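Local coordinates for phosphoserine aminotransferase (Bacillus circulans, PDB 2C0R), which catalyses the reversible, pyridoxal-phosphate-dependent transfer of an amino group between phosphoserine and 2-oxoglutarate, and acts likewise on phosphohydroxythreonine, at residues A[275-286]-A[350-361]. The protein carries 1 engineered substitution. Sequence-based numbering, arbitrary orientation.
Sequences IYDAIDQSGGFY and LVQFMEHFKRSR
Met354 CE sits over one face of the Tyr286 ring, 3.8 Å from the ring centroid, with SD farther out above the same face in a Met-aromatic contact. Phe285 CD2 covers the opposite face, so the phenol is sandwiched, while Met354 O and a water lie at its edge, in plane. The Phe285 ring receives Lys358 CA on a face in a CH-pi contact (3.9 Å to the centroid), and its CZ meets Phe357 CD2 at 3.7 Å, each ring presenting an edge. With CG anti to the backbone N (chi1 -174°), the Phe285 ring lies over the last turn of helix 344-361. Tyr286 OH donates to Met354 O (2.6 Å) on a lone pair, in the carbonyl plane; that oxygen also accepts from Lys358 N. A phenylalanine in place of Tyr286 would probably keep the sandwich but lose this donor, leaving Met354 O with its helical partner and the ring less firmly tied to the helix. Lys358 runs extended past Phe285 and then bends at chi3 (75°), bringing NZ to Glu355 OE2 in a salt bridge of 2.7 Å and, weakly, to Gln281 O just beyond the end of helix 260-280. The same water bridges NZ to Ala278 O, so the ammonium reaches that helix end through one water and one weak direct bond. Farther back, Val351 CG2 packs 4.0 Å from Ala278 CB, and Ile275 CD1 meets Leu350 CD2. Far from the cofactor, the axes of 275-280 and 350-361 come within 9.9 Å at their closest, 11° from parallel. Ile275 and Ile279 rest on Ile300 of strand 299-303 and Met354 on its Phe302, so the strand backs both helices, while Phe357 meets Phe313 of helix 307-319 edge-to-face, a packing consistent with the small C-terminal domain of a fold-type I aminotransferase.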
loop_
_atom_site.group_PDB
_atom_site.type_symbol
_atom_site.label_atom_id
_atom_site.label_comp_id
_atom_site.label_asym_id
_atom_site.label_seq_id
_atom_site.Cartn_x
_atom_site.Cartn_y
_atom_site.Cartn_z
ATOM N N ILE A 275 20.511 -24.280 11.757
ATOM C CA ILE A 275 21.456 -23.404 11.096
ATOM C C ILE A 275 22.470 -22.870 12.086
ATOM O O ILE A 275 23.671 -22.796 11.788
ATOM C CB ILE A 275 20.696 -22.274 10.405
ATOM C CG1 ILE A 275 19.813 -22.819 9.279
ATOM C CG2 ILE A 275 21.689 -21.250 9.911
ATOM C CD1 ILE A 275 18.705 -21.832 8.867
ATOM N N TYR A 276 22.064 -22.500 13.323
ATOM C CA TYR A 276 23.051 -22.064 14.305
ATOM C C TYR A 276 24.002 -23.211 14.615
ATOM O O TYR A 276 25.180 -22.919 14.832
ATOM C CB TYR A 276 22.386 -21.575 15.587
ATOM C CG TYR A 276 21.841 -20.145 15.451
ATOM C CD1 TYR A 276 20.476 -19.917 15.652
ATOM C CD2 TYR A 276 22.698 -19.095 15.155
ATOM C CE1 TYR A 276 20.012 -18.597 15.522
ATOM C CE2 TYR A 276 22.244 -17.797 15.033
ATOM C CZ TYR A 276 20.878 -17.572 15.233
ATOM O OH TYR A 276 20.418 -16.289 15.103
ATOM N N ASP A 277 23.504 -24.440 14.639
ATOM C CA ASP A 277 24.428 -25.568 14.887
ATOM C C ASP A 277 25.446 -25.672 13.768
ATOM O O ASP A 277 26.591 -26.017 14.023
ATOM C CB ASP A 277 23.661 -26.889 14.973
ATOM C CG ASP A 277 24.632 -28.060 14.932
ATOM O OD1 ASP A 277 24.723 -28.902 13.992
ATOM O OD2 ASP A 277 25.371 -28.137 15.940
ATOM N N ALA A 278 25.045 -25.427 12.520
ATOM C CA ALA A 278 25.979 -25.421 11.391
ATOM C C ALA A 278 27.057 -24.366 11.530
ATOM O O ALA A 278 28.207 -24.562 11.183
ATOM C CB ALA A 278 25.210 -25.130 10.094
ATOM N N ILE A 279 26.702 -23.188 12.042
ATOM C CA ILE A 279 27.699 -22.130 12.317
ATOM C C ILE A 279 28.591 -22.494 13.481
ATOM O O ILE A 279 29.809 -22.357 13.419
ATOM C CB ILE A 279 26.964 -20.793 12.607
ATOM C CG1 ILE A 279 26.182 -20.351 11.358
ATOM C CG2 ILE A 279 27.945 -19.760 13.113
ATOM C CD1 ILE A 279 24.997 -19.433 11.709
ATOM N N ASP A 280 27.977 -22.996 14.559
ATOM C CA ASP A 280 28.700 -23.285 15.802
ATOM C C ASP A 280 29.520 -24.542 15.719
ATOM O O ASP A 280 30.333 -24.805 16.612
ATOM C CB ASP A 280 27.721 -23.394 16.973
ATOM C CG ASP A 280 27.103 -22.048 17.305
ATOM O OD1 ASP A 280 27.620 -20.991 16.894
ATOM O OD2 ASP A 280 26.095 -22.089 18.016
ATOM N N GLN A 281 29.347 -25.365 14.706
ATOM C CA GLN A 281 30.164 -26.548 14.486
ATOM C C GLN A 281 30.737 -26.400 13.080
ATOM O O GLN A 281 30.478 -27.113 12.118
ATOM C CB GLN A 281 29.287 -27.786 14.601
ATOM C CG GLN A 281 28.623 -28.018 15.947
ATOM C CD GLN A 281 29.589 -28.417 17.053
ATOM O OE1 GLN A 281 29.645 -27.795 18.118
ATOM N NE2 GLN A 281 30.356 -29.477 16.787
ATOM N N SER A 282 31.542 -25.375 12.871
ATOM C CA SER A 282 32.029 -25.080 11.527
ATOM C C SER A 282 33.543 -24.954 11.588
ATOM O O SER A 282 34.178 -24.651 10.580
ATOM C CB SER A 282 31.427 -23.800 10.977
ATOM O OG SER A 282 31.952 -22.659 11.668
ATOM N N GLY A 283 34.160 -25.208 12.739
ATOM C CA GLY A 283 35.618 -25.102 12.773
ATOM C C GLY A 283 36.062 -23.660 12.637
ATOM O O GLY A 283 37.185 -23.408 12.181
ATOM N N GLY A 284 35.216 -22.694 12.983
ATOM C CA GLY A 284 35.542 -21.274 12.855
ATOM C C GLY A 284 35.335 -20.784 11.441
ATOM O O GLY A 284 35.578 -19.607 11.136
ATOM N N PHE A 285 34.874 -21.665 10.545
ATOM C CA PHE A 285 34.717 -21.217 9.150
ATOM C C PHE A 285 33.545 -20.259 8.963
ATOM O O PHE A 285 33.600 -19.361 8.127
ATOM C CB PHE A 285 34.507 -22.432 8.257
ATOM C CG PHE A 285 34.473 -22.117 6.768
ATOM C CD1 PHE A 285 35.624 -22.011 6.000
ATOM C CD2 PHE A 285 33.255 -21.903 6.127
ATOM C CE1 PHE A 285 35.592 -21.706 4.645
ATOM C CE2 PHE A 285 33.231 -21.626 4.776
ATOM C CZ PHE A 285 34.365 -21.532 4.005
ATOM N N TYR A 286 32.487 -20.479 9.727
ATOM C CA TYR A 286 31.337 -19.613 9.821
ATOM C C TYR A 286 31.322 -18.990 11.225
ATOM O O TYR A 286 31.555 -19.714 12.184
ATOM C CB TYR A 286 29.989 -20.319 9.613
ATOM C CG TYR A 286 29.899 -20.950 8.221
ATOM C CD1 TYR A 286 29.823 -22.334 8.118
ATOM C CD2 TYR A 286 29.909 -20.174 7.066
ATOM C CE1 TYR A 286 29.742 -22.936 6.880
ATOM C CE2 TYR A 286 29.848 -20.785 5.823
ATOM C CZ TYR A 286 29.768 -22.172 5.753
ATOM O OH TYR A 286 29.707 -22.822 4.544
ATOM N N LEU A 350 20.157 -25.562 3.081
ATOM C CA LEU A 350 21.173 -24.563 3.356
ATOM C C LEU A 350 22.329 -25.142 4.158
ATOM O O LEU A 350 23.526 -24.912 3.870
ATOM C CB LEU A 350 20.525 -23.381 4.130
ATOM C CG LEU A 350 21.553 -22.353 4.624
ATOM C CD1 LEU A 350 22.327 -21.747 3.477
ATOM C CD2 LEU A 350 20.844 -21.294 5.488
ATOM N N VAL A 351 22.007 -25.932 5.179
ATOM C CA VAL A 351 23.061 -26.492 6.030
ATOM C C VAL A 351 23.918 -27.437 5.224
ATOM O O VAL A 351 25.134 -27.504 5.433
ATOM C CB VAL A 351 22.403 -27.191 7.243
ATOM C CG1 VAL A 351 23.359 -28.165 7.920
ATOM C CG2 VAL A 351 21.883 -26.100 8.190
ATOM N N GLN A 352 23.304 -28.191 4.309
ATOM C CA GLN A 352 24.060 -29.101 3.435
ATOM C C GLN A 352 24.994 -28.287 2.568
ATOM O O GLN A 352 26.185 -28.623 2.459
ATOM C CB GLN A 352 23.106 -29.930 2.593
ATOM C CG GLN A 352 22.208 -30.911 3.324
ATOM C CD GLN A 352 21.204 -31.656 2.472
ATOM O OE1 GLN A 352 20.231 -32.200 3.019
ATOM N NE2 GLN A 352 21.391 -31.717 1.156
ATOM N N PHE A 353 24.461 -27.221 1.968
ATOM C CA PHE A 353 25.300 -26.337 1.164
ATOM C C PHE A 353 26.443 -25.750 1.984
ATOM O O PHE A 353 27.578 -25.697 1.530
ATOM C CB PHE A 353 24.441 -25.232 0.543
ATOM C CG PHE A 353 25.333 -24.215 -0.174
ATOM C CD1 PHE A 353 25.822 -24.539 -1.436
ATOM C CD2 PHE A 353 25.667 -22.988 0.395
ATOM C CE1 PHE A 353 26.657 -23.661 -2.103
ATOM C CE2 PHE A 353 26.511 -22.110 -0.276
ATOM C CZ PHE A 353 26.988 -22.439 -1.531
ATOM N N MET A 354 26.117 -25.319 3.195
ATOM C CA MET A 354 27.150 -24.755 4.049
ATOM C C MET A 354 28.219 -25.776 4.389
ATOM O O MET A 354 29.394 -25.426 4.481
ATOM C CB MET A 354 26.510 -24.235 5.362
ATOM C CG MET A 354 25.796 -22.908 5.135
ATOM S SD MET A 354 24.817 -22.459 6.594
ATOM C CE MET A 354 26.128 -22.023 7.753
ATOM N N GLU A 355 27.835 -27.042 4.576
ATOM C CA GLU A 355 28.830 -28.083 4.860
ATOM C C GLU A 355 29.735 -28.302 3.660
ATOM O O GLU A 355 30.950 -28.374 3.797
ATOM C CB GLU A 355 28.088 -29.370 5.232
ATOM C CG GLU A 355 29.083 -30.495 5.470
ATOM C CD GLU A 355 29.875 -30.428 6.755
ATOM O OE1 GLU A 355 30.859 -31.175 6.850
ATOM O OE2 GLU A 355 29.539 -29.642 7.679
ATOM N N HIS A 356 29.172 -28.404 2.460
ATOM C CA HIS A 356 29.950 -28.516 1.233
ATOM C C HIS A 356 30.906 -27.336 1.036
ATOM O O HIS A 356 32.091 -27.519 0.677
ATOM C CB HIS A 356 29.073 -28.599 -0.029
ATOM C CG HIS A 356 29.849 -28.454 -1.314
ATOM N ND1 HIS A 356 30.744 -29.405 -1.779
ATOM C CD2 HIS A 356 29.883 -27.474 -2.251
ATOM C CE1 HIS A 356 31.299 -29.042 -2.913
ATOM N NE2 HIS A 356 30.779 -27.860 -3.227
ATOM N N PHE A 357 30.406 -26.126 1.225
ATOM C CA PHE A 357 31.277 -24.972 0.954
ATOM C C PHE A 357 32.417 -24.917 1.944
ATOM O O PHE A 357 33.553 -24.624 1.591
ATOM C CB PHE A 357 30.394 -23.708 0.972
ATOM C CG PHE A 357 31.110 -22.505 0.401
ATOM C CD1 PHE A 357 31.011 -22.206 -0.941
ATOM C CD2 PHE A 357 31.885 -21.709 1.238
ATOM C CE1 PHE A 357 31.660 -21.082 -1.416
ATOM C CE2 PHE A 357 32.529 -20.590 0.753
ATOM C CZ PHE A 357 32.452 -20.304 -0.600
ATOM N N LYS A 358 32.123 -25.237 3.197
ATOM C CA LYS A 358 33.198 -25.317 4.204
ATOM C C LYS A 358 34.278 -26.312 3.912
ATOM O O LYS A 358 35.477 -26.061 4.043
ATOM C CB LYS A 358 32.473 -25.667 5.524
ATOM C CG LYS A 358 33.433 -25.942 6.691
ATOM C CD LYS A 358 32.570 -26.269 7.911
ATOM C CE LYS A 358 31.963 -27.660 7.855
ATOM N NZ LYS A 358 31.124 -27.894 9.068
ATOM N N ARG A 359 33.808 -27.515 3.526
ATOM C CA ARG A 359 34.747 -28.567 3.180
ATOM C C ARG A 359 35.618 -28.226 1.975
ATOM O O ARG A 359 36.777 -28.682 1.964
ATOM C CB ARG A 359 33.984 -29.887 2.899
ATOM C CG ARG A 359 33.360 -30.545 4.110
ATOM C CD ARG A 359 32.839 -31.933 3.824
ATOM N NE ARG A 359 31.574 -31.997 3.103
ATOM C CZ ARG A 359 30.540 -32.741 3.475
ATOM N NH1 ARG A 359 30.626 -33.487 4.572
ATOM N NH2 ARG A 359 29.438 -32.727 2.740
ATOM N N SER A 360 35.094 -27.546 0.964
ATOM C CA SER A 360 35.843 -27.246 -0.255
ATOM C C SER A 360 36.617 -25.942 -0.157
ATOM O O SER A 360 37.639 -25.729 -0.830
ATOM C CB SER A 360 34.857 -27.269 -1.446
ATOM O OG SER A 360 33.794 -26.351 -1.240
ATOM N N ARG A 361 36.201 -25.020 0.710
ATOM C CA ARG A 361 36.869 -23.709 0.697
ATOM C C ARG A 361 37.647 -23.450 1.980
ATOM O O ARG A 361 38.316 -22.426 2.141
ATOM C CB ARG A 361 35.884 -22.549 0.473
ATOM C CG ARG A 361 35.690 -22.243 -1.014
ATOM C CD ARG A 361 34.728 -23.281 -1.631
ATOM N NE ARG A 361 34.174 -22.751 -2.861
ATOM C CZ ARG A 361 33.302 -23.387 -3.645
ATOM N NH1 ARG A 361 32.892 -24.611 -3.309
ATOM N NH2 ARG A 361 32.898 -22.739 -4.729
HETATM O O HOH W 1 29.214 -25.867 8.906
#